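Local coordinates for probable tagatose 6-phosphate kinase (Sinorhizobium meliloti, PDB 3TXV), which probably takes part in carbohydrate metabolism, possibly as a tagatose-6-phosphate kinase, and belongs to the GatZ/KbaZ-like family of tagatose-1,6-bisphosphate aldolase subunits, at residues I23-V33 against I285-L296; A52-D60 against K112-Y120. All blocks are in the same frame, centred on the assembly; numbering follows the deposited sequence.

Contact 1 of 2, residues I23-V33 against I285-L296; sequences IPSICSAHPLV and ILKVGPGLTFAL
Strands 23-26 and 285-288 run parallel, with their short axes 27° apart and Ser25 level with Lys287. Four backbone hydrogen bonds join them. Leu286 N gives to Ile23 O, and Leu286 O takes Ser25 N at 2.7 Å. Val288 N then gives to Ser25 O at 2.9 Å, and Cys27 N to Val288 O. On one face Ile23 CG2 lies beside Ile285 CG1 at 3.8 Å. Next along this face, the Lys287 chain runs past Ser25 and brings CE to 3.4 Å from Cys27 SG. Bends at chi3 (120°) and chi4 (128°) turn the end of the chain, and NZ makes salt bridges to Glu263 and Asp94. Ser25 OG is bound to Glu51. On the other face Ile26 and Val288 lie side by side. Ile26 CG2 meets Leu292 CD1 at 3.7 Å, and the two chains cross at about a right angle. Val33 CG1 lies 3.8 Å from Leu292 CB, and its CG2 touches Thr293 CG2 and Leu296 CD2. Helix 407-424 covers this layer through Leu419 and Tyr422. Farther along, Leu296 CD2 sits 3.4 Å above the centre of the His30 ring, a CH-pi contact over its face. His30 ND1 accepts from Leu32 N at 3.1 Å, nearly in the ring plane. His30 stands at the N-cap of helix 31-43, and its side chain caps the first turn through this bond. Gly289 is the N-cap of helix 290-310. The first and eighth strands thus close a parallel (beta/alpha)8 (TIM) barrel, and the helices that follow them pack together outside it.

Contact 2 of 2, residues A52-D60 against K112-Y120; sequences ATCNQVNQD and KAEAMITAY
Tyr120 reaches out from helix 106-121 to the loop after strand 48-53 and gives its OH proton to Val57 O at 2.7 Å. The carbonyl is met with the donor tilted 17° from its plane. Val57 CG2 lies 3.8 Å from Tyr120 CZ, and the two side chains cross at about a right angle. With CG opposite the carbonyl carbon (chi1 -84°), the ring is directed back toward the loop. Phe125 meets this ring edge-to-face, and Pro68 also touches the side chain. A phenylalanine in its place would probably leave Val57 O without this donor and the loop less firmly tied to the helix. One turn earlier, Met116, modelled as selenomethionine, bends at chi2 and chi3 and lays CE 3.7 Å from Cys54 CB. Gln59 crosses Met116 at about a right angle, with OE1 nearest Met116 CB. Gln59 NE2 lies 3.5 Å from Lys112 O and also near Ala115 CB. At the outer end Lys112 NZ pairs with Asp60 OD1 in a salt bridge at 3.3 Å, whose hydrogen bond is weak. The loop is also braced from within, since Asn58 ND2 gives to Cys54 O at 2.8 Å. This is beta-alpha loop packing at the C-terminal end of a TIM barrel: the loop after the second strand rests on the helix that follows the third.

Overall arrangement
Both contacts belong to one barrel, and their centres are about 20 Å apart. The centre of contact 1 is about 5 Å, and that of contact 2 about 16 Å, from the centre of the chain. Contact 2 is nested within the chain loop that contact 1 closes. Strands 23-26 and 48-53 are neighbours, and Ile26 bonds through its backbone to Leu49 and Glu51. The two contacts also touch where Ala29 packs on Gln56. Asp94, the partner of Lys287, also bonds through its backbone to Ala52 and Cys54. His95, Glu178 and His265 may form an empty metal site. Lys287 touches His265 and Cys54 touches His95, so both contacts would border that site.

Contact 1 of 2, residues I23-V33 against I285-L296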
loop_
_atom_site.group_PDB
_atom_site.type_symbol
_atom_site.label_atom_id
_atom_site.label_comp_id
_atom_site.label_asym_id
_atom_site.label_seq_id
_atom_site.Cartn_x
_atom_site.Cartn_y
_atom_site.Cartn_z
ATOM N N ILE A 23 -6.015 -10.871 -6.783
ATOM C CA ILE A 23 -6.542 -9.938 -5.786
ATOM C C ILE A 23 -5.694 -8.670 -5.692
ATOM O O ILE A 23 -4.437 -8.749 -5.692
ATOM C CB ILE A 23 -6.779 -10.606 -4.414
ATOM C CG1 ILE A 23 -7.501 -9.662 -3.489
ATOM C CG2 ILE A 23 -5.491 -11.032 -3.757
ATOM C CD1 ILE A 23 -8.471 -10.370 -2.546
ATOM N N PRO A 24 -6.369 -7.493 -5.705
ATOM C CA PRO A 24 -5.696 -6.200 -5.505
ATOM C C PRO A 24 -5.390 -5.994 -4.047
ATOM O O PRO A 24 -6.212 -6.340 -3.189
ATOM C CB PRO A 24 -6.732 -5.175 -5.973
ATOM C CG PRO A 24 -7.980 -5.874 -6.015
ATOM C CD PRO A 24 -7.703 -7.303 -6.282
ATOM N N SER A 25 -4.200 -5.478 -3.769
ATOM C CA SER A 25 -3.778 -5.261 -2.394
ATOM C C SER A 25 -3.686 -3.778 -2.114
ATOM O O SER A 25 -2.939 -3.058 -2.772
ATOM C CB SER A 25 -2.437 -5.933 -2.148
ATOM O OG SER A 25 -2.208 -6.059 -0.770
ATOM N N ILE A 26 -4.452 -3.302 -1.151
ATOM C CA ILE A 26 -4.456 -1.880 -0.876
ATOM C C ILE A 26 -3.644 -1.598 0.365
ATOM O O ILE A 26 -4.114 -1.907 1.465
ATOM C CB ILE A 26 -5.868 -1.369 -0.621
ATOM C CG1 ILE A 26 -6.907 -2.012 -1.591
ATOM C CG2 ILE A 26 -5.857 0.121 -0.593
ATOM C CD1 ILE A 26 -6.612 -1.886 -3.098
ATOM N N CYS A 27 -2.434 -1.043 0.203
ATOM C CA CYS A 27 -1.674 -0.545 1.352
ATOM C C CYS A 27 -1.689 0.944 1.354
ATOM O O CYS A 27 -0.694 1.596 1.003
ATOM C CB CYS A 27 -0.214 -0.972 1.355
ATOM S SG CYS A 27 0.058 -2.331 0.329
ATOM N N SER A 28 -2.821 1.490 1.737
ATOM C CA SER A 28 -2.845 2.866 2.115
ATOM C C SER A 28 -3.440 2.936 3.515
ATOM O O SER A 28 -4.177 2.050 3.950
ATOM C CB SER A 28 -3.610 3.707 1.091
ATOM O OG SER A 28 -2.844 4.857 0.739
ATOM N N ALA A 29 -3.060 3.980 4.225
ATOM C CA ALA A 29 -3.510 4.214 5.565
ATOM C C ALA A 29 -4.663 5.175 5.516
ATOM O O ALA A 29 -5.336 5.369 6.528
ATOM C CB ALA A 29 -2.391 4.823 6.373
ATOM N N HIS A 30 -4.888 5.785 4.350
ATOM C CA HIS A 30 -5.777 6.944 4.257
ATOM C C HIS A 30 -7.240 6.537 4.313
ATOM O O HIS A 30 -7.680 5.759 3.476
ATOM C CB HIS A 30 -5.494 7.781 2.992
ATOM C CG HIS A 30 -6.036 9.175 3.075
ATOM N ND1 HIS A 30 -7.385 9.452 3.007
ATOM C CD2 HIS A 30 -5.418 10.360 3.284
ATOM C CE1 HIS A 30 -7.573 10.753 3.151
ATOM N NE2 HIS A 30 -6.397 11.327 3.325
ATOM N N PRO A 31 -7.995 7.069 5.299
ATOM C CA PRO A 31 -9.447 6.833 5.483
ATOM C C PRO A 31 -10.262 6.896 4.185
ATOM O O PRO A 31 -11.095 6.011 3.948
ATOM C CB PRO A 31 -9.884 7.965 6.414
ATOM C CG PRO A 31 -8.634 8.744 6.774
ATOM C CD PRO A 31 -7.449 7.895 6.387
ATOM N N LEU A 32 -10.039 7.918 3.348
ATOM C CA LEU A 32 -10.782 8.008 2.105
ATOM C C LEU A 32 -10.376 6.968 1.086
ATOM O O LEU A 32 -11.220 6.514 0.324
ATOM C CB LEU A 32 -10.694 9.381 1.492
ATOM C CG LEU A 32 -11.487 10.439 2.236
ATOM C CD1 LEU A 32 -10.933 11.827 1.880
ATOM C CD2 LEU A 32 -12.983 10.343 1.919
ATOM N N VAL A 33 -9.103 6.583 1.045
ATOM C CA VAL A 33 -8.718 5.484 0.159
ATOM C C VAL A 33 -9.366 4.170 0.653
ATOM O O VAL A 33 -9.884 3.393 -0.134
ATOM C CB VAL A 33 -7.170 5.318 -0.010
ATOM C CG1 VAL A 33 -6.832 4.067 -0.864
ATOM C CG2 VAL A 33 -6.558 6.543 -0.623
ATOM N N ILE A 285 -1.138 -11.182 -6.956
ATOM C CA ILE A 285 -1.410 -10.235 -5.891
ATOM C C ILE A 285 -0.633 -8.998 -6.244
ATOM O O ILE A 285 0.594 -9.056 -6.440
ATOM C CB ILE A 285 -0.964 -10.726 -4.533
ATOM C CG1 ILE A 285 -1.830 -11.913 -4.088
ATOM C CG2 ILE A 285 -1.021 -9.590 -3.564
ATOM C CD1 ILE A 285 -1.133 -12.830 -3.180
ATOM N N LEU A 286 -1.377 -7.897 -6.334
ATOM C CA LEU A 286 -0.923 -6.622 -6.844
ATOM C C LEU A 286 -0.983 -5.616 -5.733
ATOM O O LEU A 286 -2.061 -5.194 -5.343
ATOM C CB LEU A 286 -1.868 -6.170 -7.954
ATOM C CG LEU A 286 -1.884 -7.077 -9.175
ATOM C CD1 LEU A 286 -3.196 -6.938 -9.896
ATOM C CD2 LEU A 286 -0.688 -6.744 -10.092
ATOM N N LYS A 287 0.141 -5.139 -5.272
ATOM C CA LYS A 287 0.100 -4.154 -4.236
ATOM C C LYS A 287 0.136 -2.757 -4.790
ATOM O O LYS A 287 1.025 -2.393 -5.514
ATOM C CB LYS A 287 1.293 -4.339 -3.333
ATOM C CG LYS A 287 1.222 -5.535 -2.465
ATOM C CD LYS A 287 2.159 -5.411 -1.305
ATOM C CE LYS A 287 1.445 -5.468 -0.002
ATOM N NZ LYS A 287 2.008 -6.459 0.900
ATOM N N VAL A 288 -0.864 -1.972 -4.475
ATOM C CA VAL A 288 -0.844 -0.612 -4.872
ATOM C C VAL A 288 -1.038 0.131 -3.613
ATOM O O VAL A 288 -1.777 -0.276 -2.794
ATOM C CB VAL A 288 -1.963 -0.343 -5.799
ATOM C CG1 VAL A 288 -3.216 -0.749 -5.193
ATOM C CG2 VAL A 288 -1.971 1.066 -6.229
ATOM N N GLY A 289 -0.329 1.232 -3.472
ATOM C CA GLY A 289 -0.533 2.184 -2.417
ATOM C C GLY A 289 -0.439 3.608 -2.890
ATOM O O GLY A 289 -1.377 4.337 -2.875
ATOM N N PRO A 290 0.738 3.977 -3.328
ATOM C CA PRO A 290 1.102 5.325 -3.680
ATOM C C PRO A 290 0.283 5.851 -4.805
ATOM O O PRO A 290 -0.113 6.971 -4.833
ATOM C CB PRO A 290 2.532 5.152 -4.082
ATOM C CG PRO A 290 3.011 4.116 -3.199
ATOM C CD PRO A 290 1.881 3.300 -2.737
ATOM N N GLY A 291 -0.021 5.005 -5.737
ATOM C CA GLY A 291 -0.876 5.420 -6.796
ATOM C C GLY A 291 -2.210 5.853 -6.265
ATOM O O GLY A 291 -2.910 6.499 -6.948
ATOM N N LEU A 292 -2.595 5.471 -5.070
ATOM C CA LEU A 292 -3.958 5.654 -4.688
ATOM C C LEU A 292 -4.082 6.942 -3.980
ATOM O O LEU A 292 -5.061 7.589 -4.075
ATOM C CB LEU A 292 -4.372 4.553 -3.747
ATOM C CG LEU A 292 -4.547 3.215 -4.392
ATOM C CD1 LEU A 292 -4.625 2.191 -3.400
ATOM C CD2 LEU A 292 -5.758 3.250 -5.135
ATOM N N THR A 293 -3.068 7.299 -3.234
ATOM C CA THR A 293 -3.016 8.593 -2.544
ATOM C C THR A 293 -2.449 9.680 -3.447
ATOM O O THR A 293 -2.682 10.879 -3.234
ATOM C CB THR A 293 -2.131 8.521 -1.328
ATOM O OG1 THR A 293 -0.937 7.771 -1.655
ATOM C CG2 THR A 293 -2.877 7.884 -0.159
ATOM N N PHE A 294 -1.671 9.263 -4.440
ATOM C CA PHE A 294 -1.273 10.174 -5.478
ATOM C C PHE A 294 -2.547 10.784 -6.127
ATOM O O PHE A 294 -2.699 11.998 -6.144
ATOM C CB PHE A 294 -0.373 9.452 -6.486
ATOM C CG PHE A 294 0.029 10.293 -7.653
ATOM C CD1 PHE A 294 -0.831 10.455 -8.735
ATOM C CD2 PHE A 294 1.258 10.946 -7.656
ATOM C CE1 PHE A 294 -0.468 11.270 -9.834
ATOM C CE2 PHE A 294 1.638 11.732 -8.722
ATOM C CZ PHE A 294 0.782 11.897 -9.830
ATOM N N ALA A 295 -3.465 9.953 -6.621
ATOM C CA ALA A 295 -4.724 10.441 -7.195
ATOM C C ALA A 295 -5.575 11.286 -6.199
ATOM O O ALA A 295 -6.136 12.359 -6.563
ATOM C CB ALA A 295 -5.510 9.299 -7.717
ATOM N N LEU A 296 -5.656 10.817 -4.940
ATOM C CA LEU A 296 -6.373 11.537 -3.911
ATOM C C LEU A 296 -5.835 12.952 -3.841
ATOM O O LEU A 296 -6.608 13.905 -3.985
ATOM C CB LEU A 296 -6.248 10.834 -2.579
ATOM C CG LEU A 296 -6.835 11.525 -1.329
ATOM C CD1 LEU A 296 -8.166 12.267 -1.606
ATOM C CD2 LEU A 296 -7.018 10.501 -0.222
#

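Contact 2 of 2, residues A52-D60 against K112-Y120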
loop_
_atom_site.group_PDB
_atom_site.type_symbol
_atom_site.label_atom_id
_atom_site.label_comp_id
_atom_site.label_asym_id
_atom_site.label_seq_id
_atom_site.Cartn_x
_atom_site.Cartn_y
_atom_site.Cartn_z
ATOM N N ALA A 52 -1.319 -3.386 6.132
ATOM C CA ALA A 52 -0.509 -2.430 6.869
ATOM C C ALA A 52 0.934 -2.973 6.944
ATOM O O ALA A 52 1.114 -4.177 6.810
ATOM C CB ALA A 52 -1.095 -2.243 8.233
ATOM N N THR A 53 1.947 -2.115 7.112
ATOM C CA THR A 53 3.370 -2.574 7.199
ATOM C C THR A 53 3.914 -2.564 8.616
ATOM O O THR A 53 3.517 -1.745 9.415
ATOM C CB THR A 53 4.410 -1.741 6.340
ATOM O OG1 THR A 53 4.104 -0.348 6.389
ATOM C CG2 THR A 53 4.496 -2.200 4.901
ATOM N N CYS A 54 4.853 -3.463 8.892
ATOM C CA CYS A 54 5.529 -3.581 10.178
ATOM C C CYS A 54 5.721 -2.241 10.839
ATOM O O CYS A 54 5.211 -2.010 11.946
ATOM C CB CYS A 54 6.894 -4.257 9.985
ATOM S SG CYS A 54 8.044 -3.435 8.696
ATOM N N ASN A 55 6.459 -1.373 10.133
ATOM C CA ASN A 55 6.724 0.036 10.491
ATOM C C ASN A 55 5.503 0.893 10.806
ATOM O O ASN A 55 5.489 1.650 11.770
ATOM C CB ASN A 55 7.447 0.706 9.340
ATOM C CG ASN A 55 8.947 0.458 9.344
ATOM O OD1 ASN A 55 9.553 -0.033 10.313
ATOM N ND2 ASN A 55 9.566 0.828 8.234
ATOM N N GLN A 56 4.495 0.781 9.954
ATOM C CA GLN A 56 3.287 1.567 10.044
ATOM C C GLN A 56 2.542 1.246 11.343
ATOM O O GLN A 56 2.111 2.160 12.040
ATOM C CB GLN A 56 2.439 1.282 8.788
ATOM C CG GLN A 56 1.172 2.108 8.566
ATOM C CD GLN A 56 0.302 1.526 7.435
ATOM O OE1 GLN A 56 -0.935 1.676 7.423
ATOM N NE2 GLN A 56 0.952 0.849 6.483
ATOM N N VAL A 57 2.407 -0.043 11.674
ATOM C CA VAL A 57 1.589 -0.463 12.809
ATOM C C VAL A 57 2.142 -1.684 13.525
ATOM O O VAL A 57 2.337 -2.725 12.918
ATOM C CB VAL A 57 0.066 -0.690 12.439
ATOM C CG1 VAL A 57 -0.440 0.352 11.410
ATOM C CG2 VAL A 57 -0.253 -2.147 12.004
ATOM N N ASN A 58 2.389 -1.550 14.825
ATOM C CA ASN A 58 2.917 -2.646 15.632
ATOM C C ASN A 58 2.623 -2.385 17.097
ATOM O O ASN A 58 2.127 -1.318 17.423
ATOM C CB ASN A 58 4.424 -2.837 15.394
ATOM C CG ASN A 58 5.222 -1.559 15.589
ATOM O OD1 ASN A 58 5.223 -0.956 16.670
ATOM N ND2 ASN A 58 5.916 -1.140 14.536
ATOM N N GLN A 59 2.946 -3.340 17.972
ATOM C CA GLN A 59 2.623 -3.244 19.400
ATOM C C GLN A 59 3.021 -1.922 20.011
ATOM O O GLN A 59 2.333 -1.443 20.913
ATOM C CB GLN A 59 3.277 -4.377 20.206
ATOM C CG GLN A 59 4.800 -4.255 20.382
ATOM C CD GLN A 59 5.550 -4.871 19.229
ATOM O OE1 GLN A 59 5.017 -4.950 18.118
ATOM N NE2 GLN A 59 6.786 -5.334 19.483
ATOM N N ASP A 60 4.129 -1.355 19.516
ATOM C CA ASP A 60 4.725 -0.124 20.056
ATOM C C ASP A 60 4.094 1.140 19.496
ATOM O O ASP A 60 4.433 2.247 19.939
ATOM C CB ASP A 60 6.239 -0.073 19.817
ATOM C CG ASP A 60 7.021 -1.029 20.720
ATOM O OD1 ASP A 60 8.146 -1.419 20.300
ATOM O OD2 ASP A 60 6.522 -1.388 21.825
ATOM N N LYS A 112 11.076 -8.701 19.149
ATOM C CA LYS A 112 10.005 -7.746 18.902
ATOM C C LYS A 112 9.260 -8.149 17.646
ATOM O O LYS A 112 8.056 -7.973 17.548
ATOM C CB LYS A 112 10.570 -6.330 18.767
ATOM C CG LYS A 112 11.610 -5.959 19.814
ATOM C CD LYS A 112 11.309 -4.607 20.494
ATOM C CE LYS A 112 9.949 -4.615 21.204
ATOM N NZ LYS A 112 9.822 -3.523 22.176
ATOM N N ALA A 113 9.969 -8.705 16.683
ATOM C CA ALA A 113 9.300 -9.298 15.556
ATOM C C ALA A 113 8.275 -10.284 16.128
ATOM O O ALA A 113 7.150 -10.363 15.651
ATOM C CB ALA A 113 10.300 -10.004 14.654
ATOM N N GLU A 114 8.654 -10.976 17.199
ATOM C CA GLU A 114 7.832 -12.023 17.785
ATOM C C GLU A 114 6.604 -11.510 18.506
ATOM O O GLU A 114 5.519 -12.024 18.274
ATOM C CB GLU A 114 8.674 -12.925 18.683
ATOM C CG GLU A 114 9.489 -13.923 17.889
ATOM C CD GLU A 114 10.472 -14.706 18.738
ATOM O OE1 GLU A 114 11.642 -14.876 18.294
ATOM O OE2 GLU A 114 10.075 -15.167 19.839
ATOM N N ALA A 115 6.766 -10.492 19.346
ATOM C CA ALA A 115 5.618 -9.860 20.024
ATOM C C ALA A 115 4.648 -9.267 19.009
ATOM O O ALA A 115 3.423 -9.246 19.222
ATOM C CB ALA A 115 6.069 -8.791 21.020
HETATM N N MSE A 116 5.218 -8.828 17.885
HETATM C CA MSE A 116 4.451 -8.122 16.888
HETATM C C MSE A 116 3.609 -9.090 16.079
HETATM O O MSE A 116 2.435 -8.833 15.826
HETATM C CB MSE A 116 5.374 -7.333 15.981
HETATM C CG MSE A 116 5.809 -8.140 14.789
HETATM SE SE MSE A 116 4.783 -7.750 13.163
HETATM C CE MSE A 116 5.675 -5.955 12.984
ATOM N N ILE A 117 4.227 -10.188 15.654
ATOM C CA ILE A 117 3.535 -11.210 14.902
ATOM C C ILE A 117 2.296 -11.681 15.680
ATOM O O ILE A 117 1.222 -11.802 15.085
ATOM C CB ILE A 117 4.496 -12.357 14.505
ATOM C CG1 ILE A 117 4.793 -12.330 13.008
ATOM C CG2 ILE A 117 3.933 -13.722 14.848
ATOM C CD1 ILE A 117 3.594 -12.521 12.122
ATOM N N THR A 118 2.434 -11.890 17.004
ATOM C CA THR A 118 1.282 -12.298 17.853
ATOM C C THR A 118 0.165 -11.270 17.860
ATOM O O THR A 118 -1.005 -11.641 17.746
ATOM C CB THR A 118 1.624 -12.641 19.367
ATOM O OG1 THR A 118 2.970 -13.083 19.479
ATOM N N ALA A 119 0.534 -10.001 18.034
ATOM C CA ALA A 119 -0.435 -8.907 18.067
ATOM C C ALA A 119 -1.261 -8.925 16.781
ATOM O O ALA A 119 -2.482 -8.899 16.839
ATOM C CB ALA A 119 0.233 -7.567 18.290
ATOM N N TYR A 120 -0.598 -9.045 15.639
ATOM C CA TYR A 120 -1.306 -9.216 14.371
ATOM C C TYR A 120 -2.249 -10.401 14.413
ATOM O O TYR A 120 -3.462 -10.264 14.207
ATOM C CB TYR A 120 -0.339 -9.388 13.191
ATOM C CG TYR A 120 0.173 -8.084 12.623
ATOM C CD1 TYR A 120 1.277 -7.435 13.194
ATOM C CD2 TYR A 120 -0.436 -7.490 11.520
ATOM C CE1 TYR A 120 1.757 -6.220 12.678
ATOM C CE2 TYR A 120 0.045 -6.289 10.991
ATOM C CZ TYR A 120 1.141 -5.662 11.580
ATOM O OH TYR A 120 1.637 -4.498 11.064
#